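Local coordinates for protein carbon monoxide dehydrogenase (Thermococcus sp. AM4, PDB 6T7J) that catalyses the oxidation of carbon monoxide to carbon dioxide at a metal-sulfur cluster, captured here as a nickel-free form with a broken cluster, at residues A[502-505]-A[506-510]; A[539-542]-A[543-547]. All blocks are in the same frame, centred on the assembly; numbering follows the deposited sequence.

Contact 1: residues A[502-505]-A[506-510]; sequences PGLK and KICEA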
ATOM      1  N   PRO A 502      24.035  -7.556  39.869  1.00 71.69           N
ATOM      2  CA  PRO A 502      25.396  -8.067  40.121  1.00 71.93           C
ATOM      3  C   PRO A 502      26.009  -8.793  38.935  1.00 71.78           C
ATOM      4  O   PRO A 502      27.155  -8.508  38.571  1.00 70.03           O
ATOM      5  CB  PRO A 502      25.196  -8.997  41.328  1.00 62.58           C
ATOM      6  CG  PRO A 502      23.749  -9.362  41.296  1.00 69.96           C
ATOM      7  CD  PRO A 502      23.038  -8.154  40.771  1.00 67.25           C
ATOM      8  N   GLY A 503      25.277  -9.718  38.311  1.00 69.79           N
ATOM      9  CA  GLY A 503      25.853 -10.475  37.209  1.00 69.67           C
ATOM     10  C   GLY A 503      26.148  -9.612  35.996  1.00 66.80           C
ATOM     11  O   GLY A 503      27.226  -9.705  35.395  1.00 68.82           O
ATOM     12  N   LEU A 504      25.191  -8.761  35.616  1.00 65.93           N
ATOM     13  CA  LEU A 504      25.412  -7.859  34.492  1.00 65.93           C
ATOM     14  C   LEU A 504      26.538  -6.880  34.792  1.00 63.00           C
ATOM     15  O   LEU A 504      27.357  -6.583  33.919  1.00 63.91           O
ATOM     16  CB  LEU A 504      24.122  -7.112  34.152  1.00 66.89           C
ATOM     17  CG  LEU A 504      24.092  -6.360  32.818  1.00 62.12           C
ATOM     18  CD1 LEU A 504      24.507  -7.268  31.668  1.00 53.11           C
ATOM     19  CD2 LEU A 504      22.712  -5.771  32.570  1.00 63.85           C
ATOM     20  N   LYS A 505      26.601  -6.374  36.026  1.00 68.27           N
ATOM     21  CA  LYS A 505      27.697  -5.493  36.421  1.00 63.94           C
ATOM     22  C   LYS A 505      29.044  -6.187  36.247  1.00 66.74           C
ATOM     23  O   LYS A 505      29.975  -5.636  35.643  1.00 67.00           O
ATOM     24  CB  LYS A 505      27.497  -5.045  37.871  1.00 62.20           C
ATOM     25  CG  LYS A 505      28.540  -4.086  38.411  1.00 72.03           C
ATOM     26  CD  LYS A 505      28.123  -3.535  39.769  1.00 70.06           C
ATOM     27  CE  LYS A 505      26.670  -3.076  39.764  1.00 73.36           C
ATOM     28  NZ  LYS A 505      26.233  -2.568  41.097  1.00 71.79           N
ATOM     29  N   LYS A 506      29.155  -7.415  36.761  1.00 69.06           N
ATOM     30  CA  LYS A 506      30.411  -8.152  36.656  1.00 72.21           C
ATOM     31  C   LYS A 506      30.797  -8.385  35.204  1.00 68.73           C
ATOM     32  O   LYS A 506      31.956  -8.182  34.825  1.00 69.01           O
ATOM     33  CB  LYS A 506      30.305  -9.483  37.404  1.00 77.27           C
ATOM     34  CG  LYS A 506      29.941  -9.342  38.871  1.00 81.58           C
ATOM     35  CD  LYS A 506      29.877 -10.688  39.567  1.00 85.72           C
ATOM     36  CE  LYS A 506      30.416 -10.587  40.983  1.00 79.90           C
ATOM     37  NZ  LYS A 506      31.903 -10.503  40.999  1.00 83.05           N
ATOM     38  N   ILE A 507      29.842  -8.788  34.362  1.00 67.48           N
ATOM     39  CA  ILE A 507      30.216  -9.121  32.990  1.00 65.04           C
ATOM     40  C   ILE A 507      30.501  -7.865  32.165  1.00 65.52           C
ATOM     41  O   ILE A 507      31.385  -7.875  31.295  1.00 64.55           O
ATOM     42  CB  ILE A 507      29.147 -10.016  32.334  1.00 62.30           C
ATOM     43  CG1 ILE A 507      29.770 -10.795  31.175  1.00 63.43           C
ATOM     44  CG2 ILE A 507      27.946  -9.206  31.869  1.00 64.30           C
ATOM     45  CD1 ILE A 507      28.805 -11.706  30.469  1.00 67.52           C
ATOM     46  N   CYS A 508      29.795  -6.760  32.427  1.00 59.90           N
ATOM     47  CA  CYS A 508      30.082  -5.526  31.708  1.00 63.12           C
ATOM     48  C   CYS A 508      31.426  -4.945  32.123  1.00 65.17           C
ATOM     49  O   CYS A 508      32.102  -4.309  31.307  1.00 63.66           O
ATOM     50  CB  CYS A 508      28.966  -4.506  31.934  1.00 62.99           C
ATOM     51  SG  CYS A 508      27.336  -5.024  31.347  1.00 72.60           S
ATOM     52  N   GLU A 509      31.838  -5.152  33.375  1.00 68.65           N
ATOM     53  CA  GLU A 509      33.189  -4.749  33.743  1.00 70.99           C
ATOM     54  C   GLU A 509      34.232  -5.731  33.218  1.00 64.69           C
ATOM     55  O   GLU A 509      35.382  -5.341  32.985  1.00 68.42           O
ATOM     56  CB  GLU A 509      33.298  -4.590  35.259  1.00 74.21           C
ATOM     57  CG  GLU A 509      32.951  -3.183  35.736  1.00 74.32           C
ATOM     58  CD  GLU A 509      32.720  -3.102  37.230  1.00 79.46           C
ATOM     59  OE1 GLU A 509      33.656  -3.421  37.995  1.00 72.67           O
ATOM     60  OE2 GLU A 509      31.605  -2.714  37.642  1.00 87.71           O
ATOM     61  N   ALA A 510      33.849  -6.992  33.006  1.00 65.59           N
ATOM     62  CA  ALA A 510      34.769  -7.967  32.434  1.00 65.70           C
ATOM     63  C   ALA A 510      34.985  -7.762  30.941  1.00 67.06           C
ATOM     64  O   ALA A 510      36.022  -8.182  30.415  1.00 72.31           O
ATOM     65  CB  ALA A 510      34.258  -9.387  32.692  1.00 66.54           C
TER
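K505 and E509, one helical turn apart, lay their side chains side by side, pointing the same way. K505 CB only starts the chain; the first partner across the turn is E509 OE2. CG, turned away from its own backbone N (chi1 -178°), comes 3.4 Å from E509 OE2, and CD follows at 4.2 Å from that same oxygen. A bend at chi3 (-47°) carries CE and NZ off, leaving K505 NZ 6.4 Å from E509 OE2: the lysine methylenes, not its ammonium, meet the carboxylate.

On the buried side, L504 CD1 packs against C508 SG at 3.6 Å and against I507 CG2 at 4.0 Å, the leucine and isoleucine crossing at a slant. The backbone beneath is a regular alpha-helix, in which the C508 N-H reaches L504 O at 2.9 Å. At its first turn, D473 accepts the N-H groups of both G503 and L504, a negative charge that should suit the positive end of the helix dipole.

The helix is thus amphipathic: L504 and C508 are buried on the inner side, C508 touching V497, while on the outer one the opposite charges of K505 and E509 probably attract at a distance, too far apart for a salt bridge.

Contact 2: residues A[539-542]-A[543-547]; sequences LGVD and ISDLP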
ATOM      1  N   LEU A 539      23.201 -22.630  20.306  1.00 55.93           N
ATOM      2  CA  LEU A 539      22.650 -23.514  21.321  1.00 53.34           C
ATOM      3  C   LEU A 539      21.847 -24.670  20.733  1.00 58.86           C
ATOM      4  O   LEU A 539      21.299 -25.472  21.497  1.00 58.49           O
ATOM      5  CB  LEU A 539      21.774 -22.711  22.291  1.00 52.99           C
ATOM      6  CG  LEU A 539      22.487 -21.584  23.051  1.00 60.07           C
ATOM      7  CD1 LEU A 539      21.533 -20.444  23.376  1.00 57.96           C
ATOM      8  CD2 LEU A 539      23.131 -22.112  24.320  1.00 58.95           C
ATOM      9  N   GLY A 540      21.778 -24.784  19.406  1.00 54.18           N
ATOM     10  CA  GLY A 540      20.998 -25.829  18.765  1.00 59.04           C
ATOM     11  C   GLY A 540      19.520 -25.685  19.062  1.00 59.45           C
ATOM     12  O   GLY A 540      18.833 -26.662  19.376  1.00 62.67           O
ATOM     13  N   VAL A 541      19.022 -24.458  18.930  1.00 57.96           N
ATOM     14  CA  VAL A 541      17.771 -24.035  19.545  1.00 62.32           C
ATOM     15  C   VAL A 541      17.080 -23.068  18.585  1.00 63.80           C
ATOM     16  O   VAL A 541      17.726 -22.457  17.733  1.00 59.17           O
ATOM     17  CB  VAL A 541      18.085 -23.413  20.934  1.00 56.72           C
ATOM     18  CG1 VAL A 541      17.053 -22.418  21.377  1.00 55.05           C
ATOM     19  CG2 VAL A 541      18.245 -24.500  21.986  1.00 56.96           C
ATOM     20  N   ASP A 542      15.754 -22.977  18.678  1.00 62.05           N
ATOM     21  CA  ASP A 542      15.053 -21.966  17.899  1.00 60.41           C
ATOM     22  C   ASP A 542      15.084 -20.621  18.622  1.00 59.29           C
ATOM     23  O   ASP A 542      15.295 -20.543  19.834  1.00 56.81           O
ATOM     24  CB  ASP A 542      13.604 -22.385  17.632  1.00 55.26           C
ATOM     25  CG  ASP A 542      12.975 -21.607  16.487  1.00 56.15           C
ATOM     26  OD1 ASP A 542      13.723 -20.979  15.707  1.00 58.17           O
ATOM     27  OD2 ASP A 542      11.732 -21.620  16.367  1.00 60.27           O
ATOM     28  N   ILE A 543      14.878 -19.545  17.855  1.00 57.60           N
ATOM     29  CA  ILE A 543      14.821 -18.213  18.456  1.00 50.95           C
ATOM     30  C   ILE A 543      13.736 -18.153  19.522  1.00 55.29           C
ATOM     31  O   ILE A 543      13.892 -17.474  20.545  1.00 51.19           O
ATOM     32  CB  ILE A 543      14.604 -17.144  17.364  1.00 52.19           C
ATOM     33  CG1 ILE A 543      15.844 -17.029  16.474  1.00 54.08           C
ATOM     34  CG2 ILE A 543      14.274 -15.797  17.984  1.00 40.28           C
ATOM     35  CD1 ILE A 543      15.652 -16.115  15.275  1.00 42.09           C
ATOM     36  N   SER A 544      12.638 -18.886  19.322  1.00 51.39           N
ATOM     37  CA  SER A 544      11.525 -18.842  20.261  1.00 52.18           C
ATOM     38  C   SER A 544      11.868 -19.449  21.617  1.00 56.63           C
ATOM     39  O   SER A 544      11.189 -19.143  22.601  1.00 53.61           O
ATOM     40  CB  SER A 544      10.311 -19.555  19.665  1.00 49.91           C
ATOM     41  OG  SER A 544      10.709 -20.649  18.857  1.00 52.89           O
ATOM     42  N   ASP A 545      12.893 -20.300  21.700  1.00 53.92           N
ATOM     43  CA  ASP A 545      13.271 -20.888  22.979  1.00 53.29           C
ATOM     44  C   ASP A 545      14.240 -20.025  23.776  1.00 57.70           C
ATOM     45  O   ASP A 545      14.468 -20.314  24.956  1.00 62.11           O
ATOM     46  CB  ASP A 545      13.902 -22.271  22.783  1.00 49.60           C
ATOM     47  CG  ASP A 545      13.142 -23.134  21.804  1.00 53.89           C
ATOM     48  OD1 ASP A 545      11.930 -23.350  22.011  1.00 53.49           O
ATOM     49  OD2 ASP A 545      13.764 -23.610  20.832  1.00 59.56           O
ATOM     50  N   LEU A 546      14.818 -18.990  23.172  1.00 53.77           N
ATOM     51  CA  LEU A 546      15.787 -18.167  23.878  1.00 54.16           C
ATOM     52  C   LEU A 546      15.116 -17.414  25.026  1.00 54.71           C
ATOM     53  O   LEU A 546      13.951 -17.020  24.925  1.00 53.60           O
ATOM     54  CB  LEU A 546      16.443 -17.167  22.930  1.00 49.79           C
ATOM     55  CG  LEU A 546      17.277 -17.696  21.762  1.00 51.04           C
ATOM     56  CD1 LEU A 546      17.808 -16.539  20.933  1.00 53.43           C
ATOM     57  CD2 LEU A 546      18.420 -18.571  22.257  1.00 53.78           C
ATOM     58  N   PRO A 547      15.829 -17.211  26.135  1.00 59.27           N
ATOM     59  CA  PRO A 547      15.327 -16.305  27.190  1.00 57.52           C
ATOM     60  C   PRO A 547      15.505 -14.851  26.760  1.00 56.72           C
ATOM     61  O   PRO A 547      16.467 -14.161  27.097  1.00 55.00           O
ATOM     62  CB  PRO A 547      16.195 -16.676  28.394  1.00 57.07           C
ATOM     63  CG  PRO A 547      17.474 -17.160  27.797  1.00 59.62           C
ATOM     64  CD  PRO A 547      17.113 -17.836  26.500  1.00 62.04           C
TER
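Two carboxylates, those of D542 and D545, flank this turn, and neither stacks on the other. D545 OD2 receives the D542 N-H at 3.0 Å on its anti side, the donor 24° out of the carboxylate plane, while V541 CG1 comes up beside CB and OD2, 3.5 Å from D545 CB. The D542 carboxylate carries I543 N and S544 OG over the same face; both bonds are weak, I543 N to OD1 at 2.8 Å and S544 OG to OD2 at 2.9 Å. Its stronger partner is R179 of helix 177-186, in a salt bridge with OD2. With chi1 at -162°, D542 swings its carboxylate away from its own N and round to the following amide.

Helix 525-538 has just ended in a Schellman motif with G540 at positive phi, and 543-545 makes a single 3-10 turn before strand 548-552. D545 N closes that turn on D542 O at 3.1 Å, approaching from above the carbonyl plane. With an alanine in place of D545, the D542 N-H would probably lose its carboxylate mate, though that backbone bond would stay. Beside helix 525-538, L546 CD2 meets L539 CD1 at 3.8 Å; L546 also packs on L532, L535 and A536.

In the fold
Both contacts belong to the connections of the parallel sheet whose strands run 516-518, 474-478, 444-448, 548-552, 574-576, 604-606. After strand 474-478 and helix 480-489 the chain enters helix 502-511; contact 1 lies within this one helix and closes no loop, but its first turn is tied to the residue just ahead of strand 474-478. The chain then forms edge strand 516-518 and crosses back through helix 525-538. Contact 2 closes the short loop from that helix into strand 548-552, which lies beside 444-448, with P547 bonded through the backbone to I445. The two follow in series, neither nesting nor crossing; the centres of contacts 1 and 2 are about 23 Å apart.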